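Local coordinates for phenazine biosynthesis protein, PhzF family (Bacillus anthracis, PDB 3EDN), which belongs to the PhzF family of proteins with a diaminopimelate epimerase-like fold and probably acts as an isomerase, its natural substrate remaining uncertain, at residues K170-C175 with P199-T204; H140-E145 with E176-N181. All coordinates share one frame; numbering follows the deposited sequence. Where two conformers were deposited one is given.

Contact 1. Residues K170-C175 with P199-T204; sequences KNLDVC and PICLET
Leu172 and Glu203 meet where the N-capped first turn of helix 172-177 docks against the end of strand 196-201 in this diaminopimelate epimerase-like fold. The tight part is mostly apolar. Leu172 CD2 lies 3.8 Å from Cys201 SG, and that sulfur approaches Cys175 SG to 3.9 Å, a packing contact, not a disulfide. Leu172 CD2 also packs 3.5 Å from Glu203 O, a buried oxygen lacking any polar partner. His212 of strand 211-216 touches Leu172 and Cys175, extending this buried patch. Glu203 covers its outer flank: CG stands opposite the backbone N (chi1 -174°) and the chain runs extended across the leucine, CD passing 3.6 Å from Leu172 CD1. This reach delivers the carboxylate to the helix start, where Leu172 N donates to Glu203 OE1 at 2.9 Å. The bond is nearly straight (174°), although it uses the anti side of OE1, 33° out of the carboxylate plane; the helix amides would probably favour the ionised acid. Asn171, the N-cap, receives Val174 N on OD1 at 3.2 Å. Toward solvent the joint is looser and water-mediated. One water links Lys170 O to Glu203 N, while another accepts from Asp173 N and donates to Glu203 OE1, 2.9 Å from each.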
ATOM      1  N   LYS A 170      -9.929 -45.146 -10.072  1.00 12.88           N
ATOM      2  CA  LYS A 170     -11.095 -46.012 -10.191  1.00 13.13           C
ATOM      3  C   LYS A 170     -12.301 -45.571  -9.358  1.00 13.42           C
ATOM      4  O   LYS A 170     -13.421 -45.576  -9.855  1.00 14.28           O
ATOM      5  CB  LYS A 170     -10.717 -47.461  -9.875  1.00 13.25           C
ATOM      6  CG  LYS A 170     -10.036 -48.180 -11.048  1.00 14.47           C
ATOM      7  CD  LYS A 170      -9.579 -49.583 -10.630  1.00 15.31           C
ATOM      8  CE  LYS A 170      -9.212 -50.434 -11.842  1.00 17.24           C
ATOM      9  NZ  LYS A 170      -8.184 -49.841 -12.704  1.00 19.38           N
ATOM     10  N   ASN A 171     -12.071 -45.188  -8.104  1.00 12.98           N
ATOM     11  CA  ASN A 171     -13.188 -44.896  -7.195  1.00 13.28           C
ATOM     12  C   ASN A 171     -12.755 -44.213  -5.903  1.00 13.10           C
ATOM     13  O   ASN A 171     -11.569 -43.900  -5.734  1.00 12.67           O
ATOM     14  CB  ASN A 171     -13.999 -46.173  -6.921  1.00 14.30           C
ATOM     15  CG  ASN A 171     -13.156 -47.301  -6.377  1.00 15.45           C
ATOM     16  OD1 ASN A 171     -12.191 -47.088  -5.646  1.00 15.07           O
ATOM     17  ND2 ASN A 171     -13.519 -48.523  -6.742  1.00 17.86           N
ATOM     18  N   LEU A 172     -13.706 -43.991  -4.984  1.00 12.85           N
ATOM     19  CA  LEU A 172     -13.398 -43.305  -3.722  1.00 12.45           C
ATOM     20  C   LEU A 172     -12.470 -44.097  -2.810  1.00 12.94           C
ATOM     21  O   LEU A 172     -11.633 -43.518  -2.102  1.00 12.91           O
ATOM     22  CB  LEU A 172     -14.674 -42.917  -2.980  1.00 13.30           C
ATOM     23  CG  LEU A 172     -15.570 -41.917  -3.689  1.00 13.79           C
ATOM     24  CD1 LEU A 172     -16.902 -41.796  -2.939  1.00 14.27           C
ATOM     25  CD2 LEU A 172     -14.877 -40.545  -3.872  1.00 13.81           C
ATOM     26  N   ASP A 173     -12.594 -45.424  -2.853  1.00 13.51           N
ATOM     27  CA  ASP A 173     -11.705 -46.264  -2.068  1.00 14.92           C
ATOM     28  C   ASP A 173     -10.252 -46.007  -2.446  1.00 14.58           C
ATOM     29  O   ASP A 173      -9.381 -45.981  -1.583  1.00 15.56           O
ATOM     30  CB  ASP A 173     -12.055 -47.749  -2.229  1.00 16.66           C
ATOM     31  CG  ASP A 173     -13.303 -48.136  -1.468  1.00 19.31           C
ATOM     32  OD1 ASP A 173     -13.762 -47.312  -0.653  1.00 20.02           O
ATOM     33  OD2 ASP A 173     -13.832 -49.249  -1.679  1.00 20.94           O
ATOM     34  N   VAL A 174      -9.993 -45.797  -3.738  1.00 14.09           N
ATOM     35  CA  VAL A 174      -8.653 -45.439  -4.190  1.00 13.71           C
ATOM     36  C   VAL A 174      -8.252 -44.069  -3.650  1.00 13.98           C
ATOM     37  O   VAL A 174      -7.151 -43.887  -3.137  1.00 14.21           O
ATOM     38  CB  VAL A 174      -8.552 -45.445  -5.739  1.00 12.86           C
ATOM     39  CG1 VAL A 174      -7.239 -44.849  -6.186  1.00 13.24           C
ATOM     40  CG2 VAL A 174      -8.730 -46.865  -6.295  1.00 13.85           C
ATOM     41  N   CYS A 175      -9.160 -43.104  -3.740  1.00 13.73           N
ATOM     42  CA  CYS A 175      -8.838 -41.766  -3.259  1.00 14.42           C
ATOM     43  C   CYS A 175      -8.462 -41.775  -1.783  1.00 14.28           C
ATOM     44  O   CYS A 175      -7.557 -41.038  -1.380  1.00 14.90           O
ATOM     45  CB  CYS A 175     -10.007 -40.822  -3.486  1.00 14.66           C
ATOM     46  SG  CYS A 175     -10.266 -40.414  -5.218  1.00 15.00           S
ATOM     47  N   PRO A 199      -6.088 -35.814  -8.669  1.00 11.18           N
ATOM     48  CA  PRO A 199      -6.789 -37.046  -9.027  1.00 11.55           C
ATOM     49  C   PRO A 199      -8.297 -36.874  -8.936  1.00 11.21           C
ATOM     50  O   PRO A 199      -8.791 -36.094  -8.111  1.00 11.56           O
ATOM     51  CB  PRO A 199      -6.292 -38.051  -7.988  1.00 11.83           C
ATOM     52  CG  PRO A 199      -4.993 -37.467  -7.471  1.00 11.73           C
ATOM     53  CD  PRO A 199      -5.242 -35.974  -7.475  1.00 11.15           C
ATOM     54  N   ILE A 200      -9.021 -37.580  -9.798  1.00 10.10           N
ATOM     55  CA  ILE A 200     -10.469 -37.459  -9.871  1.00 10.46           C
ATOM     56  C   ILE A 200     -11.144 -38.822 -10.028  1.00 11.16           C
ATOM     57  O   ILE A 200     -10.512 -39.802 -10.461  1.00 11.42           O
ATOM     58  CB  ILE A 200     -10.933 -36.545 -11.036  1.00 11.43           C
ATOM     59  CG1 ILE A 200     -10.587 -37.168 -12.398  1.00 12.34           C
ATOM     60  CG2 ILE A 200     -10.336 -35.155 -10.881  1.00 10.65           C
ATOM     61  CD1 ILE A 200     -11.258 -36.525 -13.571  1.00 15.44           C
ATOM     62  N   CYS A 201     -12.408 -38.890  -9.629  1.00 10.82           N
ATOM     63  CA  CYS A 201     -13.266 -40.017 -10.037  1.00 11.00           C
ATOM     64  C   CYS A 201     -14.719 -39.569 -10.138  1.00 10.90           C
ATOM     65  O   CYS A 201     -15.089 -38.508  -9.625  1.00 12.10           O
ATOM     66  CB  CYS A 201     -13.134 -41.211  -9.094  1.00 11.00           C
ATOM     67  SG  CYS A 201     -13.542 -40.858  -7.375  1.00 12.11           S
ATOM     68  N   LEU A 202     -15.557 -40.348 -10.822  1.00 11.79           N
ATOM     69  CA  LEU A 202     -16.956 -39.953 -10.984  1.00 12.95           C
ATOM     70  C   LEU A 202     -17.831 -40.369  -9.799  1.00 13.12           C
ATOM     71  O   LEU A 202     -18.894 -39.769  -9.576  1.00 14.46           O
ATOM     72  CB  LEU A 202     -17.548 -40.500 -12.288  1.00 13.79           C
ATOM     73  CG  LEU A 202     -16.886 -39.977 -13.571  1.00 15.87           C
ATOM     74  CD1 LEU A 202     -17.651 -40.472 -14.811  1.00 17.55           C
ATOM     75  CD2 LEU A 202     -16.766 -38.460 -13.554  1.00 17.41           C
ATOM     76  N   GLU A 203     -17.407 -41.384  -9.049  1.00 12.35           N
ATOM     77  CA  GLU A 203     -18.079 -41.725  -7.784  1.00 13.31           C
ATOM     78  C   GLU A 203     -17.922 -40.563  -6.805  1.00 12.70           C
ATOM     79  O   GLU A 203     -16.831 -40.024  -6.677  1.00 12.88           O
ATOM     80  CB  GLU A 203     -17.500 -42.999  -7.149  1.00 12.66           C
ATOM     81  CG  GLU A 203     -18.298 -43.443  -5.921  1.00 14.61           C
ATOM     82  CD  GLU A 203     -17.671 -44.594  -5.126  1.00 15.70           C
ATOM     83  OE1 GLU A 203     -16.486 -44.906  -5.294  1.00 14.87           O
ATOM     84  OE2 GLU A 203     -18.385 -45.180  -4.283  1.00 19.30           O
ATOM     85  N   THR A 204     -18.992 -40.213  -6.096  1.00 12.94           N
ATOM     86  CA  THR A 204     -18.926 -39.082  -5.169  1.00 12.84           C
ATOM     87  C   THR A 204     -19.543 -39.395  -3.809  1.00 13.23           C
ATOM     88  O   THR A 204     -20.420 -40.270  -3.690  1.00 15.03           O
ATOM     89  CB  THR A 204     -19.633 -37.841  -5.748  1.00 13.71           C
ATOM     90  OG1 THR A 204     -21.009 -38.145  -5.996  1.00 13.97           O
ATOM     91  CG2 THR A 204     -19.002 -37.390  -7.065  1.00 13.68           C
TER
HETATM   92  O   HOH W   1     -15.623 -43.686 -10.044  1.00 15.05           O
HETATM   93  O   HOH W   2     -15.067 -46.750  -3.566  1.00 18.93           O

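Contact 2. Residues H140-E145 with E176-N181; sequences HSIGLE and ERMKPN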
ATOM      1  N   HIS A 140       2.732 -44.236  -8.158  1.00 17.47           N
ATOM      2  CA  HIS A 140       3.556 -44.371  -6.973  1.00 18.53           C
ATOM      3  C   HIS A 140       3.738 -43.031  -6.239  1.00 17.48           C
ATOM      4  O   HIS A 140       3.830 -42.997  -5.005  1.00 18.00           O
ATOM      5  CB  HIS A 140       4.914 -44.980  -7.332  1.00 19.76           C
ATOM      6  CG  HIS A 140       4.871 -46.457  -7.595  1.00 21.40           C
ATOM      7  ND1 HIS A 140       5.937 -47.143  -8.144  1.00 21.95           N
ATOM      8  CD2 HIS A 140       3.897 -47.377  -7.391  1.00 21.90           C
ATOM      9  CE1 HIS A 140       5.620 -48.424  -8.255  1.00 22.87           C
ATOM     10  NE2 HIS A 140       4.387 -48.592  -7.809  1.00 22.41           N
ATOM     11  N   SER A 141       3.781 -41.937  -6.999  1.00 17.67           N
ATOM     12  CA  SER A 141       4.022 -40.604  -6.412  1.00 16.93           C
ATOM     13  C   SER A 141       2.871 -40.173  -5.512  1.00 16.70           C
ATOM     14  O   SER A 141       3.045 -39.317  -4.635  1.00 16.29           O
ATOM     15  CB  SER A 141       4.273 -39.551  -7.501  1.00 17.01           C
ATOM     16  OG  SER A 141       3.079 -39.161  -8.149  1.00 17.56           O
ATOM     17  N   ILE A 142       1.696 -40.758  -5.746  1.00 15.60           N
ATOM     18  CA  ILE A 142       0.535 -40.515  -4.892  1.00 15.78           C
ATOM     19  C   ILE A 142       0.163 -41.728  -4.039  1.00 15.73           C
ATOM     20  O   ILE A 142      -0.956 -41.828  -3.541  1.00 15.19           O
ATOM     21  CB  ILE A 142      -0.690 -39.964  -5.684  1.00 15.48           C
ATOM     22  CG1 ILE A 142      -1.089 -40.858  -6.863  1.00 15.76           C
ATOM     23  CG2 ILE A 142      -0.398 -38.556  -6.209  1.00 16.42           C
ATOM     24  CD1 ILE A 142      -2.309 -40.314  -7.632  1.00 16.45           C
ATOM     25  N   GLY A 143       1.114 -42.645  -3.860  1.00 16.07           N
ATOM     26  CA  GLY A 143       0.939 -43.740  -2.921  1.00 17.12           C
ATOM     27  C   GLY A 143       0.070 -44.880  -3.415  1.00 17.00           C
ATOM     28  O   GLY A 143      -0.429 -45.669  -2.618  1.00 18.26           O
ATOM     29  N   LEU A 144      -0.093 -44.975  -4.736  1.00 16.45           N
ATOM     30  CA  LEU A 144      -0.955 -45.974  -5.353  1.00 16.35           C
ATOM     31  C   LEU A 144      -0.166 -46.960  -6.209  1.00 16.94           C
ATOM     32  O   LEU A 144       1.049 -46.836  -6.372  1.00 16.75           O
ATOM     33  CB  LEU A 144      -1.989 -45.287  -6.237  1.00 15.41           C
ATOM     34  CG  LEU A 144      -2.951 -44.339  -5.521  1.00 15.72           C
ATOM     35  CD1 LEU A 144      -3.823 -43.670  -6.579  1.00 15.13           C
ATOM     36  CD2 LEU A 144      -3.788 -45.093  -4.522  1.00 16.17           C
ATOM     37  N   GLU A 145      -0.874 -47.943  -6.761  1.00 16.88           N
ATOM     38  CA  GLU A 145      -0.287 -48.819  -7.767  1.00 17.37           C
ATOM     39  C   GLU A 145      -0.954 -48.537  -9.102  1.00 16.86           C
ATOM     40  O   GLU A 145      -2.004 -47.883  -9.166  1.00 17.64           O
ATOM     41  CB  GLU A 145      -0.417 -50.303  -7.386  1.00 17.31           C
ATOM     42  CG  GLU A 145       0.231 -50.680  -6.060  1.00 19.22           C
ATOM     43  CD  GLU A 145       1.751 -50.597  -6.098  1.00 19.90           C
ATOM     44  OE1 GLU A 145       2.330 -50.640  -7.208  1.00 19.67           O
ATOM     45  OE2 GLU A 145       2.369 -50.487  -5.010  1.00 21.27           O
ATOM     46  N   GLU A 176      -9.147 -42.612  -0.999  1.00 14.27           N
ATOM     47  CA  GLU A 176      -8.935 -42.689   0.460  1.00 16.27           C
ATOM     48  C   GLU A 176      -7.531 -43.187   0.811  1.00 16.60           C
ATOM     49  O   GLU A 176      -6.990 -42.844   1.870  1.00 17.65           O
ATOM     50  CB  GLU A 176     -10.008 -43.579   1.117  1.00 16.62           C
ATOM     51  CG  GLU A 176     -11.421 -42.977   1.086  1.00 18.55           C
ATOM     52  CD  GLU A 176     -12.523 -43.914   1.587  0.50 18.35           C
ATOM     53  OE1 GLU A 176     -12.215 -44.951   2.214  0.50 18.99           O
ATOM     54  OE2 GLU A 176     -13.713 -43.606   1.347  0.50 19.47           O
ATOM     55  N   ARG A 177      -6.943 -43.994  -0.068  1.00 16.45           N
ATOM     56  CA  ARG A 177      -5.609 -44.551   0.149  1.00 17.53           C
ATOM     57  C   ARG A 177      -4.463 -43.635  -0.262  1.00 18.17           C
ATOM     58  O   ARG A 177      -3.305 -43.896   0.062  1.00 17.42           O
ATOM     59  CB  ARG A 177      -5.466 -45.863  -0.624  1.00 18.12           C
ATOM     60  CG  ARG A 177      -6.287 -47.019  -0.071  1.00 18.39           C
ATOM     61  CD  ARG A 177      -6.389 -48.144  -1.116  1.00 18.22           C
ATOM     62  NE  ARG A 177      -5.082 -48.410  -1.718  1.00 18.45           N
ATOM     63  CZ  ARG A 177      -4.899 -48.676  -3.010  1.00 17.59           C
ATOM     64  NH1 ARG A 177      -5.931 -48.731  -3.843  1.00 18.16           N
ATOM     65  NH2 ARG A 177      -3.679 -48.876  -3.466  1.00 16.69           N
HETATM   66  N   MSE A 178      -4.760 -42.574  -0.997  1.00 19.68           N
HETATM   67  CA  MSE A 178      -3.685 -41.735  -1.502  1.00 22.43           C
HETATM   68  C   MSE A 178      -2.829 -41.098  -0.431  1.00 21.34           C
HETATM   69  O   MSE A 178      -3.321 -40.704   0.629  1.00 20.86           O
HETATM   70  CB  MSE A 178      -4.235 -40.640  -2.381  1.00 22.95           C
HETATM   71  CG  MSE A 178      -4.776 -41.185  -3.627  1.00 23.44           C
HETATM   72 SE   MSE A 178      -5.780 -39.783  -4.496  1.00 30.54          SE
HETATM   73  CE  MSE A 178      -5.789 -40.651  -6.110  1.00 22.55           C
ATOM     74  N   LYS A 179      -1.543 -40.998  -0.756  1.00 21.25           N
ATOM     75  CA  LYS A 179      -0.548 -40.364   0.094  0.50 21.46           C
ATOM     76  C   LYS A 179       0.442 -39.662  -0.820  1.00 21.05           C
ATOM     77  O   LYS A 179       1.255 -40.317  -1.461  1.00 20.94           O
ATOM     78  CB  LYS A 179       0.180 -41.413   0.935  0.50 21.94           C
ATOM     79  CG  LYS A 179      -0.703 -42.121   1.945  0.50 22.57           C
ATOM     80  CD  LYS A 179       0.114 -42.984   2.883  0.50 22.95           C
ATOM     81  CE  LYS A 179      -0.759 -43.635   3.940  0.50 23.18           C
ATOM     82  NZ  LYS A 179       0.065 -44.389   4.925  0.50 23.30           N
ATOM     83  N   PRO A 180       0.358 -38.328  -0.919  1.00 20.29           N
ATOM     84  CA  PRO A 180       1.221 -37.597  -1.835  1.00 19.67           C
ATOM     85  C   PRO A 180       2.690 -37.571  -1.411  1.00 20.39           C
ATOM     86  O   PRO A 180       3.005 -37.284  -0.244  1.00 21.49           O
ATOM     87  CB  PRO A 180       0.642 -36.174  -1.790  1.00 20.21           C
ATOM     88  CG  PRO A 180       0.035 -36.076  -0.444  1.00 20.61           C
ATOM     89  CD  PRO A 180      -0.572 -37.431  -0.211  1.00 20.45           C
ATOM     90  N   ASN A 181       3.560 -37.878  -2.364  1.00 20.45           N
ATOM     91  CA  ASN A 181       4.990 -37.659  -2.228  1.00 20.67           C
ATOM     92  C   ASN A 181       5.377 -36.462  -3.105  1.00 20.78           C
ATOM     93  O   ASN A 181       6.023 -36.615  -4.140  1.00 19.61           O
ATOM     94  CB  ASN A 181       5.748 -38.919  -2.662  1.00 22.14           C
ATOM     95  CG  ASN A 181       7.202 -38.896  -2.259  1.00 23.70           C
ATOM     96  OD1 ASN A 181       7.711 -37.903  -1.737  1.00 24.21           O
ATOM     97  ND2 ASN A 181       7.893 -40.004  -2.519  1.00 23.79           N
TER
HETATM   98  O   HOH W   3       5.505 -42.374  -2.634  1.00 31.00           O
HETATM   99  O   HOH W   4      -1.066 -48.328  -2.388  1.00 19.08           O
HETATM  100  O   HOH W   5      -1.313 -45.556   0.355  1.00 43.22           O
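Met178, a selenomethionine, lies beside Ile142 and crosses Leu144, filling the buried side of the junction between the ends of helices 135-141 and 172-177. Its CB starts 3.7 Å from Ile142 O. With CG placed beside the backbone N (chi1 -69°) and the rest of the chain extended, CG passes Leu144 CD1 at 4.0 Å. Beyond SE, the terminal CE lies against two methyls, 3.6 Å from Leu144 CD1 and 3.8 Å from Ile142 CD1, and on a different side packs against CB of Pro199 of strand 196-201. Phe216 of strand 211-216 also touches Met178 and Ile142. Above this apolar layer the backbones are joined by two hydrogen bonds: Asn181 N donates to Ser141 O at 2.7 Å, and Lys179 N to Ile142 O at 3.0 Å. On the exposed side, Leu144 CD2 covers one face of the Arg177 guanidinium, 3.9 Å from NH2 and offset toward the rim. A salt bridge from NH2 to Asp148 helps hold that group, and a water at its edge connects NH2 with Gly143 O. Gly143, with positive phi, and its N-H bond to His140 O belong to a Schellman motif, the C-terminal cap that ends helix 135-141.

Helix 172-177 is common to both contacts: contact 1 fastens its N-terminal start to strand 196-201, and contact 2 joins its C-terminal end to the end of helix 135-141. Both are partly buried, with apolar interiors and wet rims; the centre of contact 2 lies about 22 Å from the centre of the chain, that of contact 1 about 19 Å. Their polar chemistry follows the helix ends: in contact 1 a carboxylate takes the first helix amide directly and the next through a water, whereas in contact 2, where the chain leaves the helix, main-chain carbonyls do most of the pairing. The interiors are continuous, since Val174 CG1 packs 3.6 Å from Leu144 CD1.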